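Local structure of quinoline 2-oxidoreductase large subunit (Pseudomonas putida, 1T3Q) at residues 552-557 against 733-738; 5-10 against 557-562; 482-487 against 627-632; 9-14 against 666-671. The protein holds the molybdenum centre and its pterin cytosine dinucleotide in quinoline 2-oxidoreductase, a molybdenum hydroxylase that oxidises quinoline at carbon 2. All coordinates share one frame; numbering follows the deposited sequence.

Contact 1: 552-557 against 733-738; sequences IGAGSI and LVPGGI
Ala554 and Gly555 face Pro735 and Val734 across this contact. The CA atoms of Ala554 and Pro735 are 5.9 Å apart, and those of Gly555 and Val734 the same. Residues 552-557 are helical and residues 733-738 form a loop. The Pro735 ring leans its CG on the peptide that follows Ala554, 3.2 Å from Ala554 O. Its CD lies beside Gly555 CA. The loop makes a type II beta turn here: Gly737 N bonds to Val734 O at 2.9 Å, with Pro735 and Gly736 at the corner. Gly736 has the positive phi that such a corner needs. The turn lies in the loop between strand 722-726 and helix 744-761 and packs on helix 549-576. Ala554 CB points into it and meets three apolar groups. Pro735 CG and Ile738 CD1 each lie 3.8 Å from this CB. Val734 CG1, anti to its own backbone N (chi1 -173°), lies 4.0 Å from it. An alanine in place of Pro735 would remove CG and CD, and would probably open a gap over the Ala554 peptide and make the turn less rigid. Ile738 also touches the bound pterin cytosine dinucleotide. Ile517 of helix 510-522 packs on both Ala554 and Ile738.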
loop_
_atom_site.group_PDB
_atom_site.type_symbol
_atom_site.label_atom_id
_atom_site.label_comp_id
_atom_site.label_asym_id
_atom_site.label_seq_id
_atom_site.Cartn_x
_atom_site.Cartn_y
_atom_site.Cartn_z
ATOM N N ILE B 552 0.589 -25.935 13.020
ATOM C CA ILE B 552 0.628 -24.690 13.772
ATOM C C ILE B 552 -0.576 -23.822 13.440
ATOM O O ILE B 552 -1.153 -23.179 14.319
ATOM C CB ILE B 552 1.923 -23.905 13.469
ATOM C CG1 ILE B 552 3.139 -24.716 13.926
ATOM C CG2 ILE B 552 1.891 -22.558 14.163
ATOM C CD1 ILE B 552 3.171 -24.983 15.430
ATOM N N GLY B 553 -0.953 -23.804 12.165
ATOM C CA GLY B 553 -2.104 -23.026 11.750
ATOM C C GLY B 553 -3.361 -23.588 12.386
ATOM O O GLY B 553 -4.158 -22.846 12.959
ATOM N N ALA B 554 -3.540 -24.904 12.291
ATOM C CA ALA B 554 -4.716 -25.543 12.874
ATOM C C ALA B 554 -4.786 -25.229 14.364
ATOM O O ALA B 554 -5.826 -24.807 14.876
ATOM C CB ALA B 554 -4.664 -27.059 12.657
ATOM N N GLY B 555 -3.667 -25.419 15.055
ATOM C CA GLY B 555 -3.627 -25.164 16.484
ATOM C C GLY B 555 -3.877 -23.726 16.907
ATOM O O GLY B 555 -4.698 -23.484 17.796
ATOM N N SER B 556 -3.184 -22.768 16.285
ATOM C CA SER B 556 -3.353 -21.360 16.642
ATOM C C SER B 556 -4.710 -20.814 16.219
ATOM O O SER B 556 -5.394 -20.155 16.999
ATOM C CB SER B 556 -2.236 -20.496 16.032
ATOM O OG SER B 556 -2.219 -20.561 14.617
ATOM N N ILE B 557 -5.096 -21.067 14.976
ATOM C CA ILE B 557 -6.393 -20.589 14.524
ATOM C C ILE B 557 -7.455 -21.287 15.372
ATOM O O ILE B 557 -8.462 -20.688 15.742
ATOM C CB ILE B 557 -6.596 -20.891 13.023
ATOM C CG1 ILE B 557 -5.642 -20.017 12.199
ATOM C CG2 ILE B 557 -8.046 -20.625 12.620
ATOM C CD1 ILE B 557 -5.622 -20.353 10.721
ATOM N N LEU B 733 -2.921 -34.403 19.207
ATOM C CA LEU B 733 -2.318 -33.156 19.670
ATOM C C LEU B 733 -2.578 -31.946 18.778
ATOM O O LEU B 733 -2.116 -30.846 19.071
ATOM C CB LEU B 733 -0.810 -33.351 19.799
ATOM C CG LEU B 733 -0.375 -34.657 20.467
ATOM C CD1 LEU B 733 1.139 -34.685 20.560
ATOM C CD2 LEU B 733 -0.999 -34.761 21.858
ATOM N N VAL B 734 -3.319 -32.150 17.696
ATOM C CA VAL B 734 -3.606 -31.073 16.757
ATOM C C VAL B 734 -5.092 -31.096 16.407
ATOM O O VAL B 734 -5.665 -32.166 16.210
ATOM C CB VAL B 734 -2.778 -31.269 15.464
ATOM C CG1 VAL B 734 -2.938 -30.072 14.542
ATOM C CG2 VAL B 734 -1.304 -31.495 15.815
ATOM N N PRO B 735 -5.745 -29.923 16.347
ATOM C CA PRO B 735 -7.168 -29.955 16.006
ATOM C C PRO B 735 -7.415 -30.653 14.674
ATOM O O PRO B 735 -6.630 -30.523 13.738
ATOM C CB PRO B 735 -7.578 -28.473 15.997
ATOM C CG PRO B 735 -6.283 -27.701 16.053
ATOM C CD PRO B 735 -5.337 -28.586 16.807
ATOM N N GLY B 736 -8.500 -31.418 14.608
ATOM C CA GLY B 736 -8.830 -32.130 13.389
ATOM C C GLY B 736 -7.938 -33.329 13.116
ATOM O O GLY B 736 -8.141 -34.027 12.129
ATOM N N GLY B 737 -6.950 -33.569 13.980
ATOM C CA GLY B 737 -6.052 -34.700 13.792
ATOM C C GLY B 737 -4.983 -34.467 12.739
ATOM O O GLY B 737 -4.277 -35.390 12.326
ATOM N N ILE B 738 -4.861 -33.215 12.318
ATOM C CA ILE B 738 -3.900 -32.794 11.300
ATOM C C ILE B 738 -2.415 -32.969 11.643
ATOM O O ILE B 738 -1.983 -32.641 12.745
ATOM C CB ILE B 738 -4.132 -31.299 10.961
ATOM C CG1 ILE B 738 -5.500 -31.126 10.289
ATOM C CG2 ILE B 738 -2.999 -30.764 10.079
ATOM C CD1 ILE B 738 -6.022 -29.698 10.319
#

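Contact 2: 5-10 against 557-562; sequences EVVALK and IGRAAS
Arg559 NE donates a hydrogen bond to Glu5 OE2 at 3.1 Å, within a salt bridge. The N-H...O angle is 149°. This ties the N-terminal segment 5-10, an irregular chain, to helix 549-576. The bridge uses one nitrogen. The carboxylate and guanidinium planes are turned 53° apart, and OE2 sits near the guanidinium edge, slightly out of its plane. A bend at chi3 of Arg559 brings NE round to Glu5. NH2 is bonded to Thr629 O, and NH1 forms a salt bridge with Asp621 of the second subunit. These partners probably fix the rotation of the guanidinium group. Two waters extend the carboxylate's contacts along the helix. One donates to Glu5 OE2 and, at 2.9 Å, to Arg559 O. The other donates to Glu5 OE1 and lies 2.6 Å from Ser562 OG. Beside the polar contacts Val7 packs on the helix, its two methyls on Gly558. Its CG1 lies 3.3 Å from Gly558 O and 3.5 Å from Ser562 CB. Its CG2 stands between the backbone N and the carbonyl carbon of Val7 (chi1 of the residue -57°). Val7 CG2 lies 3.4 Å from Gly558 CA, tighter than usual carbon contact, on the side where a CB would point.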
loop_
_atom_site.group_PDB
_atom_site.type_symbol
_atom_site.label_atom_id
_atom_site.label_comp_id
_atom_site.label_asym_id
_atom_site.label_seq_id
_atom_site.Cartn_x
_atom_site.Cartn_y
_atom_site.Cartn_z
ATOM N N GLU B 5 -3.315 -26.397 24.159
ATOM C CA GLU B 5 -4.724 -26.668 23.897
ATOM C C GLU B 5 -5.044 -27.175 22.496
ATOM O O GLU B 5 -4.584 -26.617 21.498
ATOM C CB GLU B 5 -5.567 -25.415 24.166
ATOM C CG GLU B 5 -7.066 -25.684 24.110
ATOM C CD GLU B 5 -7.911 -24.422 24.144
ATOM O OE1 GLU B 5 -9.133 -24.545 24.374
ATOM O OE2 GLU B 5 -7.366 -23.313 23.932
ATOM N N VAL B 6 -5.853 -28.231 22.439
ATOM C CA VAL B 6 -6.283 -28.820 21.176
ATOM C C VAL B 6 -7.789 -28.608 21.113
ATOM O O VAL B 6 -8.548 -29.341 21.739
ATOM C CB VAL B 6 -5.991 -30.338 21.130
ATOM C CG1 VAL B 6 -6.428 -30.918 19.789
ATOM C CG2 VAL B 6 -4.514 -30.587 21.373
ATOM N N VAL B 7 -8.223 -27.597 20.371
ATOM C CA VAL B 7 -9.644 -27.306 20.275
ATOM C C VAL B 7 -10.382 -28.392 19.512
ATOM O O VAL B 7 -9.811 -29.061 18.651
ATOM C CB VAL B 7 -9.890 -25.946 19.594
ATOM C CG1 VAL B 7 -9.166 -24.847 20.372
ATOM C CG2 VAL B 7 -9.412 -25.988 18.155
ATOM N N ALA B 8 -11.656 -28.563 19.841
ATOM C CA ALA B 8 -12.477 -29.573 19.193
ATOM C C ALA B 8 -13.189 -28.969 17.993
ATOM O O ALA B 8 -13.583 -27.807 18.020
ATOM C CB ALA B 8 -13.494 -30.122 20.178
ATOM N N LEU B 9 -13.352 -29.766 16.941
ATOM C CA LEU B 9 -14.029 -29.302 15.740
ATOM C C LEU B 9 -14.654 -30.463 14.987
ATOM O O LEU B 9 -14.208 -31.602 15.099
ATOM C CB LEU B 9 -13.040 -28.565 14.819
ATOM C CG LEU B 9 -11.838 -29.330 14.239
ATOM C CD1 LEU B 9 -12.274 -30.176 13.048
ATOM C CD2 LEU B 9 -10.767 -28.341 13.789
ATOM N N LYS B 10 -15.704 -30.171 14.233
ATOM C CA LYS B 10 -16.344 -31.196 13.427
ATOM C C LYS B 10 -15.874 -30.946 12.002
ATOM O O LYS B 10 -16.060 -29.852 11.464
ATOM C CB LYS B 10 -17.870 -31.088 13.495
ATOM C CG LYS B 10 -18.563 -32.151 12.655
ATOM C CD LYS B 10 -20.070 -32.131 12.810
ATOM C CE LYS B 10 -20.691 -33.281 12.025
ATOM N NZ LYS B 10 -22.172 -33.331 12.168
ATOM N N ILE B 557 -5.096 -21.067 14.976
ATOM C CA ILE B 557 -6.393 -20.589 14.524
ATOM C C ILE B 557 -7.455 -21.287 15.372
ATOM O O ILE B 557 -8.462 -20.688 15.742
ATOM C CB ILE B 557 -6.596 -20.891 13.023
ATOM C CG1 ILE B 557 -5.642 -20.017 12.199
ATOM C CG2 ILE B 557 -8.046 -20.625 12.620
ATOM C CD1 ILE B 557 -5.622 -20.353 10.721
ATOM N N GLY B 558 -7.205 -22.551 15.697
ATOM C CA GLY B 558 -8.133 -23.310 16.518
ATOM C C GLY B 558 -8.371 -22.620 17.847
ATOM O O GLY B 558 -9.510 -22.343 18.215
ATOM N N ARG B 559 -7.288 -22.329 18.563
ATOM C CA ARG B 559 -7.381 -21.654 19.854
ATOM C C ARG B 559 -8.077 -20.297 19.775
ATOM O O ARG B 559 -8.971 -20.005 20.567
ATOM C CB ARG B 559 -5.984 -21.436 20.452
ATOM C CG ARG B 559 -5.303 -22.667 21.034
ATOM C CD ARG B 559 -4.286 -22.222 22.096
ATOM N NE ARG B 559 -4.965 -21.538 23.196
ATOM C CZ ARG B 559 -4.422 -20.606 23.977
ATOM N NH1 ARG B 559 -5.146 -20.061 24.944
ATOM N NH2 ARG B 559 -3.172 -20.200 23.790
ATOM N N ALA B 560 -7.649 -19.455 18.835
ATOM C CA ALA B 560 -8.231 -18.131 18.693
ATOM C C ALA B 560 -9.713 -18.216 18.334
ATOM O O ALA B 560 -10.540 -17.502 18.905
ATOM C CB ALA B 560 -7.475 -17.332 17.640
ATOM N N ALA B 561 -10.044 -19.092 17.394
ATOM C CA ALA B 561 -11.433 -19.258 16.972
ATOM C C ALA B 561 -12.285 -19.796 18.118
ATOM O O ALA B 561 -13.453 -19.434 18.256
ATOM C CB ALA B 561 -11.507 -20.201 15.779
ATOM N N SER B 562 -11.691 -20.648 18.946
ATOM C CA SER B 562 -12.408 -21.230 20.079
ATOM C C SER B 562 -12.833 -20.159 21.076
ATOM O O SER B 562 -13.944 -20.197 21.602
ATOM C CB SER B 562 -11.533 -22.270 20.785
ATOM O OG SER B 562 -12.193 -22.788 21.929
HETATM O O HOH W 1 -8.887 -21.119 23.259
HETATM O O HOH W 2 -11.525 -24.890 23.363
#

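Contact 3: 482-487 against 627-632; sequences TTHDSA and TATYDP
Thr629 OG1 is gripped by two groups. Asp485 N donates to it at 3.0 Å, and a water lies 2.7 Å from it. OG1 is anti to the backbone N of Thr629 (chi1 -177°), which turns it toward segment 482-487. CB and OG1 of Thr629 lie over one face of the His484 ring. CB is 4.1 Å from the ring centroid and 17° off the normal, a CH-pi contact. The ring also meets Tyr610 of the second subunit. Tyr630 N bonds to Asp485 O at 3.0 Å. The return bond from Asp485 N goes to the Thr629 side chain, and Tyr630 O takes a water instead, at 2.7 Å. The same water accepts from Thr483 OG1 and donates to Asp485 OD1. Asp485 OD2 has its own salt bridge, to Arg548. Regular pairing follows: Ala487 and Ala628 exchange two backbone bonds, N to O, each 3.1 Å. Their methyls face helix 549-576, while the side chains of Ser486 and Thr629 lie on the other face. Ser486 and Thr629 are the non-hydrogen-bonded pair, with CA atoms 3.7 Å apart. This is antiparallel beta pairing of strand 486-491 with strand 625-629, which is outermost within this chain in a four-stranded mixed sheet.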
loop_
_atom_site.group_PDB
_atom_site.type_symbol
_atom_site.label_atom_id
_atom_site.label_comp_id
_atom_site.label_asym_id
_atom_site.label_seq_id
_atom_site.Cartn_x
_atom_site.Cartn_y
_atom_site.Cartn_z
ATOM N N THR B 482 12.451 -22.121 21.960
ATOM C CA THR B 482 11.040 -21.986 22.296
ATOM C C THR B 482 10.384 -21.269 21.118
ATOM O O THR B 482 10.878 -20.243 20.658
ATOM C CB THR B 482 10.831 -21.134 23.566
ATOM O OG1 THR B 482 11.214 -21.894 24.719
ATOM C CG2 THR B 482 9.371 -20.720 23.705
ATOM N N THR B 483 9.281 -21.809 20.616
ATOM C CA THR B 483 8.603 -21.168 19.498
ATOM C C THR B 483 7.403 -20.381 19.995
ATOM O O THR B 483 6.968 -20.552 21.129
ATOM C CB THR B 483 8.117 -22.199 18.457
ATOM O OG1 THR B 483 7.307 -23.190 19.105
ATOM C CG2 THR B 483 9.309 -22.870 17.784
ATOM N N HIS B 484 6.881 -19.508 19.139
ATOM C CA HIS B 484 5.718 -18.698 19.467
ATOM C C HIS B 484 4.985 -18.493 18.147
ATOM O O HIS B 484 5.571 -18.012 17.178
ATOM C CB HIS B 484 6.160 -17.357 20.065
ATOM C CG HIS B 484 5.047 -16.567 20.681
ATOM N ND1 HIS B 484 4.130 -15.857 19.934
ATOM C CD2 HIS B 484 4.706 -16.373 21.977
ATOM C CE1 HIS B 484 3.275 -15.258 20.745
ATOM N NE2 HIS B 484 3.603 -15.555 21.990
ATOM N N ASP B 485 3.714 -18.881 18.106
ATOM C CA ASP B 485 2.916 -18.757 16.895
ATOM C C ASP B 485 1.468 -18.434 17.213
ATOM O O ASP B 485 0.682 -19.315 17.573
ATOM C CB ASP B 485 2.989 -20.053 16.090
ATOM C CG ASP B 485 4.403 -20.412 15.699
ATOM O OD1 ASP B 485 5.088 -21.104 16.483
ATOM O OD2 ASP B 485 4.839 -19.988 14.608
ATOM N N SER B 486 1.111 -17.164 17.071
ATOM C CA SER B 486 -0.244 -16.743 17.375
ATOM C C SER B 486 -1.067 -16.506 16.119
ATOM O O SER B 486 -0.529 -16.315 15.029
ATOM C CB SER B 486 -0.225 -15.466 18.220
ATOM O OG SER B 486 0.207 -14.344 17.461
ATOM N N ALA B 487 -2.380 -16.545 16.288
ATOM C CA ALA B 487 -3.310 -16.300 15.198
ATOM C C ALA B 487 -4.411 -15.457 15.795
ATOM O O ALA B 487 -4.660 -15.513 17.000
ATOM C CB ALA B 487 -3.886 -17.609 14.671
ATOM N N THR B 627 -6.891 -13.547 20.073
ATOM C CA THR B 627 -5.589 -14.008 19.621
ATOM C C THR B 627 -5.062 -15.073 20.578
ATOM O O THR B 627 -5.284 -14.999 21.786
ATOM C CB THR B 627 -4.593 -12.824 19.571
ATOM O OG1 THR B 627 -5.103 -11.822 18.681
ATOM C CG2 THR B 627 -3.220 -13.279 19.088
ATOM N N ALA B 628 -4.367 -16.065 20.036
ATOM C CA ALA B 628 -3.816 -17.128 20.858
ATOM C C ALA B 628 -2.637 -17.799 20.182
ATOM O O ALA B 628 -2.641 -18.015 18.971
ATOM C CB ALA B 628 -4.896 -18.171 21.158
ATOM N N THR B 629 -1.618 -18.125 20.965
ATOM C CA THR B 629 -0.475 -18.816 20.415
ATOM C C THR B 629 -0.692 -20.306 20.640
ATOM O O THR B 629 -1.431 -20.705 21.549
ATOM C CB THR B 629 0.838 -18.396 21.098
ATOM O OG1 THR B 629 1.931 -19.071 20.464
ATOM C CG2 THR B 629 0.812 -18.765 22.581
ATOM N N TYR B 630 -0.055 -21.126 19.811
ATOM C CA TYR B 630 -0.170 -22.572 19.932
ATOM C C TYR B 630 1.179 -23.232 19.712
ATOM O O TYR B 630 1.987 -22.781 18.897
ATOM C CB TYR B 630 -1.203 -23.114 18.932
ATOM C CG TYR B 630 -1.125 -24.608 18.687
ATOM C CD1 TYR B 630 -0.344 -25.119 17.652
ATOM C CD2 TYR B 630 -1.856 -25.509 19.468
ATOM C CE1 TYR B 630 -0.293 -26.483 17.390
ATOM C CE2 TYR B 630 -1.811 -26.881 19.214
ATOM C CZ TYR B 630 -1.029 -27.358 18.169
ATOM O OH TYR B 630 -1.003 -28.699 17.880
ATOM N N ASP B 631 1.409 -24.309 20.453
ATOM C CA ASP B 631 2.654 -25.056 20.384
ATOM C C ASP B 631 2.285 -26.480 20.802
ATOM O O ASP B 631 1.796 -26.694 21.903
ATOM C CB ASP B 631 3.653 -24.421 21.366
ATOM C CG ASP B 631 5.067 -24.954 21.212
ATOM O OD1 ASP B 631 5.392 -25.524 20.149
ATOM O OD2 ASP B 631 5.864 -24.778 22.159
ATOM N N PRO B 632 2.473 -27.468 19.913
ATOM C CA PRO B 632 2.123 -28.838 20.301
ATOM C C PRO B 632 2.805 -29.298 21.586
ATOM O O PRO B 632 3.932 -28.904 21.879
ATOM C CB PRO B 632 2.521 -29.667 19.078
ATOM C CG PRO B 632 3.478 -28.782 18.326
ATOM C CD PRO B 632 2.920 -27.417 18.514
HETATM O O HOH W 3 4.591 -22.118 18.898
HETATM O O HOH W 4 3.690 -20.873 21.385
#

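Contact 4: 9-14 against 666-671; sequences LKKKSI and CGTMIN. With MCN (pterin cytosine dinucleotide), chain N.
Ile670 and Cys666 lie on opposite sides of the cytosine plane of the pterin cytosine dinucleotide. Ile670 CD1 sits over the ring's rim, 3.9 Å from N3. Cys666 SG faces the amino nitrogen N4, 3.6 Å away, and is not over the ring. The backbone of 668-671 reads the edge. N4 donates to Thr668 O at 2.9 Å. Ile670 N donates to N3, nearly straight at 178°. Asn671 N donates to O2 at 3.1 Å. Asn671 is also the N-cap of helix 672-692, its OD1 bonded to Ile674 N. Loop 9-14 packs on the side of this segment away from the cofactor. Thr668 CG2 is anti to its backbone N (chi1 of the residue -63°) and reaches between two partners. The Lys11 and Thr668 side chains reach toward each other, with Lys11 CD 3.7 Å from that methyl. Ile14 crosses Thr668 at about a right angle, its CG2 3.8 Å from the same methyl. The hydroxyl of Thr668 bonds to Gly736 O. Asp520 accepts from the backbone N atoms of Lys12, Ser13 and Ile14. A serine in place of Ile670 would keep the backbone N but would probably open a gap above the N3 side of the base and leave it freer to tilt. One acceptor and two donors of the protein backbone match the donor-acceptor-acceptor edge of cytosine. Uracil, with its reversed pattern at N3 and position 4, would probably fit poorly.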
loop_
_atom_site.group_PDB
_atom_site.type_symbol
_atom_site.label_atom_id
_atom_site.label_comp_id
_atom_site.label_asym_id
_atom_site.label_seq_id
_atom_site.Cartn_x
_atom_site.Cartn_y
_atom_site.Cartn_z
ATOM N N LEU B 9 -13.352 -29.766 16.941
ATOM C CA LEU B 9 -14.029 -29.302 15.740
ATOM C C LEU B 9 -14.654 -30.463 14.987
ATOM O O LEU B 9 -14.208 -31.602 15.099
ATOM C CB LEU B 9 -13.040 -28.565 14.819
ATOM C CG LEU B 9 -11.838 -29.330 14.239
ATOM C CD1 LEU B 9 -12.274 -30.176 13.048
ATOM C CD2 LEU B 9 -10.767 -28.341 13.789
ATOM N N LYS B 10 -15.704 -30.171 14.233
ATOM C CA LYS B 10 -16.344 -31.196 13.427
ATOM C C LYS B 10 -15.874 -30.946 12.002
ATOM O O LYS B 10 -16.060 -29.852 11.464
ATOM C CB LYS B 10 -17.870 -31.088 13.495
ATOM C CG LYS B 10 -18.563 -32.151 12.655
ATOM C CD LYS B 10 -20.070 -32.131 12.810
ATOM C CE LYS B 10 -20.691 -33.281 12.025
ATOM N NZ LYS B 10 -22.172 -33.331 12.168
ATOM N N LYS B 11 -15.257 -31.952 11.393
ATOM C CA LYS B 11 -14.763 -31.808 10.033
ATOM C C LYS B 11 -15.902 -31.721 9.019
ATOM O O LYS B 11 -16.851 -32.505 9.059
ATOM C CB LYS B 11 -13.846 -32.979 9.681
ATOM C CG LYS B 11 -12.594 -33.053 10.531
ATOM C CD LYS B 11 -11.707 -34.224 10.135
ATOM C CE LYS B 11 -12.352 -35.557 10.468
ATOM N NZ LYS B 11 -11.441 -36.698 10.157
ATOM N N LYS B 12 -15.804 -30.745 8.124
ATOM C CA LYS B 12 -16.791 -30.545 7.073
ATOM C C LYS B 12 -16.008 -30.113 5.842
ATOM O O LYS B 12 -15.962 -30.836 4.849
ATOM C CB LYS B 12 -17.802 -29.467 7.467
ATOM N N SER B 13 -15.379 -28.940 5.913
ATOM C CA SER B 13 -14.565 -28.442 4.804
ATOM C C SER B 13 -13.250 -29.221 4.819
ATOM O O SER B 13 -12.750 -29.649 3.779
ATOM C CB SER B 13 -14.291 -26.944 4.964
ATOM O OG SER B 13 -13.529 -26.448 3.876
ATOM N N ILE B 14 -12.692 -29.400 6.013
ATOM C CA ILE B 14 -11.458 -30.156 6.170
ATOM C C ILE B 14 -11.674 -31.558 5.608
ATOM O O ILE B 14 -12.652 -32.233 5.953
ATOM C CB ILE B 14 -11.059 -30.273 7.665
ATOM C CG1 ILE B 14 -10.658 -28.899 8.207
ATOM C CG2 ILE B 14 -9.916 -31.270 7.825
ATOM C CD1 ILE B 14 -10.392 -28.878 9.710
ATOM N N CYS B 666 -0.309 -38.250 6.758
ATOM C CA CYS B 666 -0.110 -36.972 7.430
ATOM C C CYS B 666 -1.329 -36.740 8.307
ATOM O O CYS B 666 -1.820 -35.618 8.441
ATOM C CB CYS B 666 0.036 -35.834 6.408
ATOM S SG CYS B 666 -1.333 -35.670 5.224
ATOM N N GLY B 667 -1.817 -37.819 8.911
ATOM C CA GLY B 667 -2.989 -37.705 9.748
ATOM C C GLY B 667 -4.134 -37.241 8.869
ATOM O O GLY B 667 -4.239 -37.654 7.715
ATOM N N THR B 668 -4.980 -36.375 9.406
ATOM C CA THR B 668 -6.119 -35.856 8.660
ATOM C C THR B 668 -5.663 -34.866 7.590
ATOM O O THR B 668 -5.020 -33.869 7.902
ATOM C CB THR B 668 -7.106 -35.130 9.600
ATOM O OG1 THR B 668 -7.635 -36.066 10.546
ATOM C CG2 THR B 668 -8.253 -34.505 8.808
ATOM N N MET B 669 -5.987 -35.149 6.331
ATOM C CA MET B 669 -5.632 -34.242 5.239
ATOM C C MET B 669 -6.656 -33.115 5.186
ATOM O O MET B 669 -7.862 -33.368 5.201
ATOM C CB MET B 669 -5.652 -34.963 3.890
ATOM C CG MET B 669 -4.605 -36.037 3.701
ATOM S SD MET B 669 -4.682 -36.694 2.020
ATOM C CE MET B 669 -6.041 -37.841 2.169
ATOM N N ILE B 670 -6.183 -31.875 5.118
ATOM C CA ILE B 670 -7.087 -30.733 5.036
ATOM C C ILE B 670 -7.627 -30.654 3.610
ATOM O O ILE B 670 -8.830 -30.509 3.390
ATOM C CB ILE B 670 -6.355 -29.410 5.334
ATOM C CG1 ILE B 670 -5.739 -29.451 6.735
ATOM C CG2 ILE B 670 -7.320 -28.231 5.212
ATOM C CD1 ILE B 670 -4.809 -28.275 7.004
ATOM N N ASN B 671 -6.719 -30.776 2.648
ATOM C CA ASN B 671 -7.055 -30.681 1.236
ATOM C C ASN B 671 -6.235 -31.729 0.485
ATOM O O ASN B 671 -5.075 -31.495 0.142
ATOM C CB ASN B 671 -6.714 -29.264 0.748
ATOM C CG ASN B 671 -7.280 -28.960 -0.620
ATOM O OD1 ASN B 671 -6.987 -29.655 -1.588
ATOM N ND2 ASN B 671 -8.094 -27.907 -0.708
HETATM N N1 MCN N . -1.651 -29.894 4.089
HETATM C C2 MCN N . -2.995 -30.389 4.156
HETATM N N3 MCN N . -3.177 -31.340 5.148
HETATM C C4 MCN N . -2.211 -31.824 6.024
HETATM C C5 MCN N . -0.850 -31.290 5.901
HETATM C C6 MCN N . -0.578 -30.335 4.949
HETATM O O2 MCN N . -3.842 -30.004 3.382
HETATM N N4 MCN N . -2.502 -32.727 6.936
HETATM C "C1'" MCN N . -1.412 -28.781 3.002
HETATM C C2D MCN N . -1.459 -27.317 3.636
HETATM O "O2'" MCN N . -2.028 -26.368 2.665
HETATM C "C3'" MCN N . -0.014 -27.054 4.008
HETATM C C4D MCN N . 0.790 -27.699 2.904
HETATM O O4D MCN N . -0.089 -28.822 2.393
HETATM O "O3'" MCN N . 0.225 -25.605 4.079
HETATM C "C5'" MCN N . 2.243 -28.106 3.278
HETATM O "O5'" MCN N . 2.130 -28.867 4.455
HETATM P PA MCN N . 2.884 -28.557 5.807
HETATM O O1A MCN N . 1.834 -28.096 6.770
HETATM O O2A MCN N . 3.709 -29.806 6.067
HETATM O O3A MCN N . 4.059 -27.438 5.679
HETATM P PB MCN N . 3.985 -25.844 5.548
HETATM O O1B MCN N . 4.669 -25.278 6.750
HETATM O O2B MCN N . 2.586 -25.383 5.265
HETATM O O3B MCN N . 4.841 -25.542 4.225
HETATM C C10 MCN N . 6.244 -25.480 4.272
HETATM C "C9'" MCN N . 6.728 -26.743 3.638
HETATM C "C8'" MCN N . 8.269 -26.611 3.626
HETATM S "S8'" MCN N . 9.038 -26.509 5.236
HETATM C "C7'" MCN N . 9.050 -26.596 2.544
HETATM S "S7'" MCN N . 10.828 -26.424 2.551
HETATM C "C6'" MCN N . 8.355 -26.660 1.142
HETATM C C7 MCN N . 7.026 -27.362 1.234
HETATM O "O9'" MCN N . 6.203 -26.775 2.229
HETATM N "N5'" MCN N . 8.376 -25.232 0.617
HETATM C C4A MCN N . 7.420 -25.145 -0.472
HETATM N "N8'" MCN N . 6.298 -27.280 -0.077
HETATM C C4B MCN N . 6.464 -26.101 -0.861
HETATM N "N1'" MCN N . 5.545 -25.973 -1.933
HETATM C "C2'" MCN N . 5.632 -24.810 -2.621
HETATM N "N2'" MCN N . 4.787 -24.645 -3.661
HETATM N "N3'" MCN N . 6.516 -23.801 -2.294
HETATM C "C4'" MCN N . 7.469 -23.853 -1.209
HETATM O "O4'" MCN N . 8.209 -22.926 -0.989
#

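Helix 549-576 serves both contact 1 and contact 2, which share Ile557. Pro735 of contact 1 also touches Val7 of contact 2. Contacts 1 and 3 are wholly buried, and contact 2 is mostly so. Contact 4 is partly buried, with Lys11 at the surface. Their chemistry differs: contact 1 is apolar packing, contact 2 adds a salt bridge and waters, and contact 3 rests on strand pairing. Contact 4 joins its two segments by apolar contacts and spends its hydrogen bonds on the cofactor. Arg559 links contacts 2 and 3 through Thr629 O, next to the second subunit. Gly736, Gly737 and Ile738 link contact 1 to contact 4 through Thr668 and Ile670, near the cytosine.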